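Local atomic coordinates of putative peptidyl-arginine deiminase (Chlorobium tepidum, PDB entry 1XKN), a protein that probably hydrolyses guanidino groups as an agmatine or protein-arginine deiminase of the Porphyromonas-type family. Residues 301-304 and 305-308; 242-245 and 246-250; 188-191 and 192-196. One frame throughout, in Å; residues are numbered along the deposited sequence.

Interaction 1: residues 301-304 and 305-308; sequences YRCP and RDQQ
The carboxylate of Asp306 is the flat group at the middle of this turn, and residues of 301-304 reach it over both faces. On one side the backbone amide of Tyr301 meets Asp306 OD1 at 3.0 Å, from 37° out of the carboxylate plane. On the other side Cys303 takes over: its N donates to Asp306 OD2 at 3.1 Å, steeply from above that face, and its carbonyl O lies 3.2 Å from Asp306 CG. Both N-H bonds are nearly straight, so the carboxylate is gripped at each oxygen and its rotation is fixed. Tyr286 OH adds a further hydrogen bond to OD1.

The Cys303 N to Asp306 OD2 bond makes these two residues a capping box. In addition Cys303 SG, set between its own backbone N and carbonyl carbon (chi1 72°), accepts a weak capping bond from Arg305 N at 3.5 Å. Asp306 N in turn donates to Cys303 O at 3.1 Å, and a water links that same oxygen to Gln307 N. Amides of the loop before the helix hold the carboxylate, whose negative charge, close to the helix N terminus, is probably favoured by the helix dipole.

The turn joins strand 295-300 to helix 305-316 at the protein surface. Arg302 forms a salt bridge to Asp326, at the end of strand 321-326, while Arg305 NH1 bonds to Met271 O in the loop after strand 265-269.

Interaction 2: residues 242-245 and 246-250; sequences NYKP and LRENY
Lys244 and Glu248 meet because their first torsions send them along the helix toward each other. Lys244 has CG opposite its backbone N (chi1 179°) and runs extended until a bend at chi4 (-65°) turns the amine over, whereas Glu248 CG lies beside its own N. The two chains cross at a slant, and Lys244 NZ reaches Glu248 OE2 at 2.9 Å in a salt bridge, arriving 43° above the carboxylate plane. A water accepts a weak bond from NZ and donates to Glu248 OE1; a second water donates to OE1 as well and, weakly, to Pro245 O. Both carboxylate oxygens are thus occupied on this exposed side.

One residue earlier, the Tyr243 ring and the Arg247 side chain lie side by side and point the same way. Arg247 CG sits over the middle of the ring face, 4.1 Å from the Tyr243 centroid, a CH-pi contact. Beyond CG the arginine is folded at its next two torsions, and NH1 goes on to a salt bridge with Glu251.

All this happens on the first turns of helix 243-253, the helix of a beta-alpha-beta unit between strands 229-233 and 265-269. Regular i to i+4 bonds start with Leu246 N to Asn242 O (3.1 Å) and go on with Glu248 N to Lys244 O (2.9 Å). Pro245, which has no N-H to give, still serves as acceptor, its O receiving Asn249 N at 3.2 Å.

On the buried side Leu246 CD1 packs against Asn242 CB at 3.8 Å, and Met271 touches both residues. The two asparagine oxygens face neighbouring backbone: Asn242 OD1 accepts from Ala210 N, Asn249 OD1 from Gly206 N.

Interaction 3: residues 188-191 and 192-196; sequences EIEA and QLRRY
Glu190 and Arg194, one turn apart on helix 186-197, lie alongside each other and point the same way, their flat ends turned 32° against each other. A single N-H makes the link: Arg194 NH1 donates to Glu190 OE1 at 3.0 Å, almost straight, at the edge of the guanidinium and close to its plane. OE1 receives it with the anti lone pair, turned away from OE2, which points elsewhere; hence one oxygen alone pairs. The arginine chain is extended from CG to NE, and the last torsion, chi4 78°, swings the guanidinium back so that NH1 faces the glutamate.

One further side-chain pair spans the segments: Ile189 CG2 and Leu193 CD1 come within 4.3 Å on the buried side, where Leu175 of helix 172-175 touches both residues. Within 192-196, Tyr196 has Gln192 OE1 at its ring edge and Arg195 CD over one face near the rim; Val149 and Thr151 of strand 148-152 border the same tyrosine.

A water donates to Glu190 OE1 at 3.2 Å and accepts from Arg194 NH2 at 2.9 Å, while Trp204 NE1 holds Glu190 OE2 and Glu200 O takes Arg194 NH2. The salt bridge, with the water that spans it, would favour the ionised form of both groups, and the bonds to Trp204 and Glu200 tie the helix to strand 201-205 and the residue just before it.

From the N terminus, interaction 3 comes first on helix 186-197, interaction 2 follows on helix 243-253, and interaction 1 ends the series at the entry to helix 305-316. They neither nest nor cross, and each closes only a turn or two of backbone. Interactions 1 and 3 lie on opposite sides of the chain's centre, their own centres 38 Å apart. Interaction 2 is nearer to interaction 1, about 8 Å between nearest atoms. Although these two do not touch, Met271 beyond strand 265-269 reaches both: it packs on Asn242 and Leu246 and offers its carbonyl to Arg305. Interaction 3 instead joins its helix to strand 148-152 and helix 172-175.

Interaction 1: residues 301-304 and 305-308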
# COMPACT_ATOMS: atom_id res chain seq x y z
N TYR A 301 -15.97 -3.44 -6.90
CA TYR A 301 -16.18 -3.17 -8.31
C TYR A 301 -17.55 -3.53 -8.88
O TYR A 301 -17.65 -4.12 -9.96
CB TYR A 301 -15.07 -3.85 -9.10
CG TYR A 301 -13.72 -3.28 -8.74
CD1 TYR A 301 -13.31 -2.06 -9.27
CD2 TYR A 301 -12.90 -3.91 -7.81
CE1 TYR A 301 -12.13 -1.47 -8.87
CE2 TYR A 301 -11.70 -3.33 -7.40
CZ TYR A 301 -11.33 -2.10 -7.94
OH TYR A 301 -10.17 -1.49 -7.54
N ARG A 302 -18.59 -3.16 -8.15
CA ARG A 302 -19.97 -3.39 -8.56
C ARG A 302 -20.25 -4.77 -9.15
O ARG A 302 -20.74 -4.89 -10.28
CB ARG A 302 -20.38 -2.31 -9.57
CG ARG A 302 -20.20 -0.90 -9.04
CD ARG A 302 -20.48 0.18 -10.08
NE ARG A 302 -20.10 1.50 -9.58
CZ ARG A 302 -20.08 2.61 -10.31
NH1 ARG A 302 -20.43 2.58 -11.59
NH2 ARG A 302 -19.71 3.75 -9.75
N CYS A 303 -19.96 -5.82 -8.39
CA CYS A 303 -20.23 -7.17 -8.86
C CYS A 303 -20.49 -8.07 -7.65
O CYS A 303 -20.18 -7.71 -6.52
CB CYS A 303 -19.06 -7.71 -9.69
SG CYS A 303 -17.58 -8.13 -8.75
N PRO A 304 -21.07 -9.26 -7.88
CA PRO A 304 -21.37 -10.18 -6.78
C PRO A 304 -20.17 -10.72 -6.01
O PRO A 304 -20.33 -11.30 -4.93
CB PRO A 304 -22.18 -11.28 -7.46
CG PRO A 304 -21.64 -11.29 -8.85
CD PRO A 304 -21.52 -9.82 -9.17
N ARG A 305 -18.97 -10.53 -6.54
CA ARG A 305 -17.79 -11.01 -5.84
C ARG A 305 -17.35 -10.04 -4.75
O ARG A 305 -16.53 -10.40 -3.90
CB ARG A 305 -16.65 -11.26 -6.82
CG ARG A 305 -16.98 -12.30 -7.87
CD ARG A 305 -15.78 -12.62 -8.74
NE ARG A 305 -16.11 -13.59 -9.78
CZ ARG A 305 -15.23 -14.05 -10.66
NH1 ARG A 305 -13.97 -13.63 -10.62
NH2 ARG A 305 -15.61 -14.92 -11.58
N ASP A 306 -17.89 -8.82 -4.75
CA ASP A 306 -17.52 -7.83 -3.74
C ASP A 306 -17.80 -8.33 -2.32
O ASP A 306 -16.92 -8.31 -1.46
CB ASP A 306 -18.28 -6.50 -3.92
CG ASP A 306 -17.99 -5.81 -5.24
OD1 ASP A 306 -16.91 -6.03 -5.84
OD2 ASP A 306 -18.84 -5.00 -5.67
N GLN A 307 -19.03 -8.78 -2.09
CA GLN A 307 -19.40 -9.26 -0.76
C GLN A 307 -18.60 -10.49 -0.36
O GLN A 307 -18.31 -10.69 0.82
CB GLN A 307 -20.90 -9.58 -0.71
CG GLN A 307 -21.45 -9.73 0.70
CD GLN A 307 -21.21 -8.49 1.54
OE1 GLN A 307 -21.60 -7.38 1.16
NE2 GLN A 307 -20.59 -8.67 2.70
N GLN A 308 -18.23 -11.32 -1.33
CA GLN A 308 -17.45 -12.52 -1.06
C GLN A 308 -16.07 -12.14 -0.53
O GLN A 308 -15.58 -12.74 0.43
CB GLN A 308 -17.33 -13.38 -2.32
CG GLN A 308 -18.64 -14.04 -2.72
CD GLN A 308 -18.50 -14.98 -3.90
OE1 GLN A 308 -19.41 -15.76 -4.20
NE2 GLN A 308 -17.36 -14.93 -4.59
O HOH W 1 -21.35 -8.02 -3.93

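Interaction 2: residues 242-245 and 246-250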
# COMPACT_ATOMS: atom_id res chain seq x y z
N ASN A 242 -5.87 -13.74 -16.04
CA ASN A 242 -5.19 -13.87 -14.76
C ASN A 242 -5.18 -15.29 -14.21
O ASN A 242 -4.51 -15.56 -13.21
CB ASN A 242 -5.83 -12.94 -13.71
CG ASN A 242 -5.64 -11.48 -14.05
OD1 ASN A 242 -4.55 -11.06 -14.45
ND2 ASN A 242 -6.69 -10.69 -13.86
N TYR A 243 -5.91 -16.19 -14.85
CA TYR A 243 -5.97 -17.57 -14.38
C TYR A 243 -4.60 -18.20 -14.16
O TYR A 243 -4.27 -18.62 -13.06
CB TYR A 243 -6.77 -18.43 -15.37
CG TYR A 243 -7.05 -19.83 -14.86
CD1 TYR A 243 -7.99 -20.04 -13.84
CD2 TYR A 243 -6.38 -20.93 -15.37
CE1 TYR A 243 -8.25 -21.32 -13.36
CE2 TYR A 243 -6.63 -22.22 -14.89
CZ TYR A 243 -7.57 -22.40 -13.89
OH TYR A 243 -7.82 -23.67 -13.40
N LYS A 244 -3.80 -18.26 -15.22
CA LYS A 244 -2.47 -18.86 -15.14
C LYS A 244 -1.54 -18.21 -14.11
O LYS A 244 -1.02 -18.89 -13.22
CB LYS A 244 -1.81 -18.85 -16.53
CG LYS A 244 -0.41 -19.42 -16.58
CD LYS A 244 0.07 -19.51 -18.02
CE LYS A 244 1.50 -20.00 -18.11
NZ LYS A 244 2.46 -19.03 -17.51
N PRO A 245 -1.32 -16.89 -14.19
CA PRO A 245 -0.44 -16.18 -13.25
C PRO A 245 -0.82 -16.40 -11.79
O PRO A 245 0.05 -16.65 -10.94
CB PRO A 245 -0.59 -14.72 -13.66
CG PRO A 245 -0.91 -14.80 -15.11
CD PRO A 245 -1.90 -15.94 -15.16
N LEU A 246 -2.10 -16.30 -11.48
CA LEU A 246 -2.55 -16.48 -10.11
C LEU A 246 -2.41 -17.93 -9.66
O LEU A 246 -2.11 -18.20 -8.49
CB LEU A 246 -3.99 -15.99 -9.95
CG LEU A 246 -4.17 -14.49 -10.16
CD1 LEU A 246 -5.65 -14.13 -10.11
CD2 LEU A 246 -3.40 -13.72 -9.09
N ARG A 247 -2.62 -18.87 -10.58
CA ARG A 247 -2.50 -20.29 -10.25
C ARG A 247 -1.06 -20.64 -9.90
O ARG A 247 -0.80 -21.34 -8.92
CB ARG A 247 -2.97 -21.14 -11.44
CG ARG A 247 -4.46 -21.36 -11.48
CD ARG A 247 -4.87 -22.31 -10.36
NE ARG A 247 -4.19 -23.59 -10.51
CZ ARG A 247 -4.00 -24.46 -9.52
NH1 ARG A 247 -4.44 -24.19 -8.30
NH2 ARG A 247 -3.37 -25.60 -9.76
N GLU A 248 -0.13 -20.14 -10.71
CA GLU A 248 1.29 -20.40 -10.48
C GLU A 248 1.72 -19.85 -9.13
O GLU A 248 2.47 -20.50 -8.40
CB GLU A 248 2.13 -19.78 -11.59
CG GLU A 248 1.76 -20.25 -12.99
CD GLU A 248 2.57 -19.58 -14.08
OE1 GLU A 248 2.71 -18.33 -14.03
OE2 GLU A 248 3.05 -20.28 -14.99
N ASN A 249 1.25 -18.65 -8.79
CA ASN A 249 1.63 -18.06 -7.52
C ASN A 249 0.97 -18.73 -6.33
O ASN A 249 1.56 -18.81 -5.25
CB ASN A 249 1.36 -16.56 -7.53
CG ASN A 249 2.37 -15.81 -8.36
OD1 ASN A 249 3.57 -16.03 -8.23
ND2 ASN A 249 1.90 -14.91 -9.22
N TYR A 250 -0.25 -19.23 -6.51
CA TYR A 250 -0.95 -19.91 -5.43
C TYR A 250 -0.20 -21.20 -5.12
O TYR A 250 0.08 -21.51 -3.96
CB TYR A 250 -2.39 -20.25 -5.83
CG TYR A 250 -3.06 -21.19 -4.86
CD1 TYR A 250 -3.47 -20.75 -3.59
CD2 TYR A 250 -3.23 -22.54 -5.17
CE1 TYR A 250 -4.03 -21.63 -2.67
CE2 TYR A 250 -3.78 -23.43 -4.24
CZ TYR A 250 -4.17 -22.97 -3.00
OH TYR A 250 -4.69 -23.86 -2.08
O HOH W 2 2.16 -16.27 -15.94
O HOH W 3 3.28 -16.12 -11.88

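Interaction 3: residues 188-191 and 192-196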
# COMPACT_ATOMS: atom_id res chain seq x y z
N GLU A 188 21.97 -8.14 -4.49
CA GLU A 188 22.12 -6.78 -3.99
C GLU A 188 20.79 -6.23 -3.47
O GLU A 188 20.75 -5.57 -2.43
CB GLU A 188 22.66 -5.87 -5.10
CG GLU A 188 24.13 -6.15 -5.45
CD GLU A 188 24.55 -5.52 -6.77
OE1 GLU A 188 23.97 -5.88 -7.82
OE2 GLU A 188 25.48 -4.68 -6.76
N ILE A 189 19.71 -6.51 -4.19
CA ILE A 189 18.39 -6.06 -3.79
C ILE A 189 18.02 -6.68 -2.45
O ILE A 189 17.57 -5.98 -1.54
CB ILE A 189 17.35 -6.39 -4.88
CG1 ILE A 189 17.62 -5.50 -6.10
CG2 ILE A 189 15.93 -6.16 -4.36
CD1 ILE A 189 16.85 -5.89 -7.34
N GLU A 190 18.20 -7.99 -2.32
CA GLU A 190 17.89 -8.64 -1.05
C GLU A 190 18.75 -8.06 0.07
O GLU A 190 18.27 -7.85 1.18
CB GLU A 190 18.10 -10.16 -1.13
CG GLU A 190 16.95 -10.89 -1.80
CD GLU A 190 16.94 -12.37 -1.49
OE1 GLU A 190 17.44 -12.76 -0.41
OE2 GLU A 190 16.41 -13.14 -2.31
N ALA A 191 20.02 -7.79 -0.22
CA ALA A 191 20.91 -7.24 0.78
C ALA A 191 20.35 -5.92 1.31
O ALA A 191 20.35 -5.67 2.52
CB ALA A 191 22.31 -7.03 0.21
N GLN A 192 19.87 -5.07 0.41
CA GLN A 192 19.31 -3.78 0.82
C GLN A 192 18.03 -3.95 1.63
O GLN A 192 17.79 -3.19 2.56
CB GLN A 192 19.04 -2.90 -0.40
CG GLN A 192 20.30 -2.50 -1.16
CD GLN A 192 21.12 -1.45 -0.43
OE1 GLN A 192 21.18 -0.29 -0.85
NE2 GLN A 192 21.75 -1.85 0.66
N LEU A 193 17.21 -4.94 1.28
CA LEU A 193 15.97 -5.16 2.02
C LEU A 193 16.31 -5.65 3.43
O LEU A 193 15.66 -5.26 4.40
CB LEU A 193 15.09 -6.18 1.30
CG LEU A 193 14.57 -5.73 -0.07
CD1 LEU A 193 13.82 -6.88 -0.73
CD2 LEU A 193 13.66 -4.52 0.08
N ARG A 194 17.33 -6.50 3.54
CA ARG A 194 17.74 -6.98 4.85
C ARG A 194 18.31 -5.83 5.67
O ARG A 194 17.96 -5.64 6.83
CB ARG A 194 18.79 -8.09 4.73
CG ARG A 194 18.21 -9.44 4.36
CD ARG A 194 19.23 -10.54 4.58
NE ARG A 194 18.61 -11.85 4.43
CZ ARG A 194 18.32 -12.42 3.27
NH1 ARG A 194 18.60 -11.80 2.13
NH2 ARG A 194 17.73 -13.61 3.25
N ARG A 195 19.18 -5.05 5.04
CA ARG A 195 19.83 -3.93 5.69
C ARG A 195 18.90 -2.83 6.19
O ARG A 195 18.96 -2.43 7.35
CB ARG A 195 20.86 -3.31 4.74
CG ARG A 195 21.54 -2.06 5.28
CD ARG A 195 22.45 -1.46 4.22
NE ARG A 195 23.14 -0.27 4.70
CZ ARG A 195 23.91 0.50 3.94
NH1 ARG A 195 24.07 0.21 2.65
NH2 ARG A 195 24.51 1.56 4.46
N TYR A 196 18.04 -2.34 5.30
CA TYR A 196 17.15 -1.24 5.64
C TYR A 196 15.77 -1.56 6.20
O TYR A 196 15.13 -0.69 6.79
CB TYR A 196 17.02 -0.32 4.42
CG TYR A 196 18.33 0.36 4.04
CD1 TYR A 196 18.95 1.26 4.92
CD2 TYR A 196 18.92 0.16 2.79
CE1 TYR A 196 20.11 1.95 4.56
CE2 TYR A 196 20.08 0.84 2.42
CZ TYR A 196 20.67 1.73 3.30
OH TYR A 196 21.78 2.44 2.92
O HOH W 4 15.70 -14.74 1.46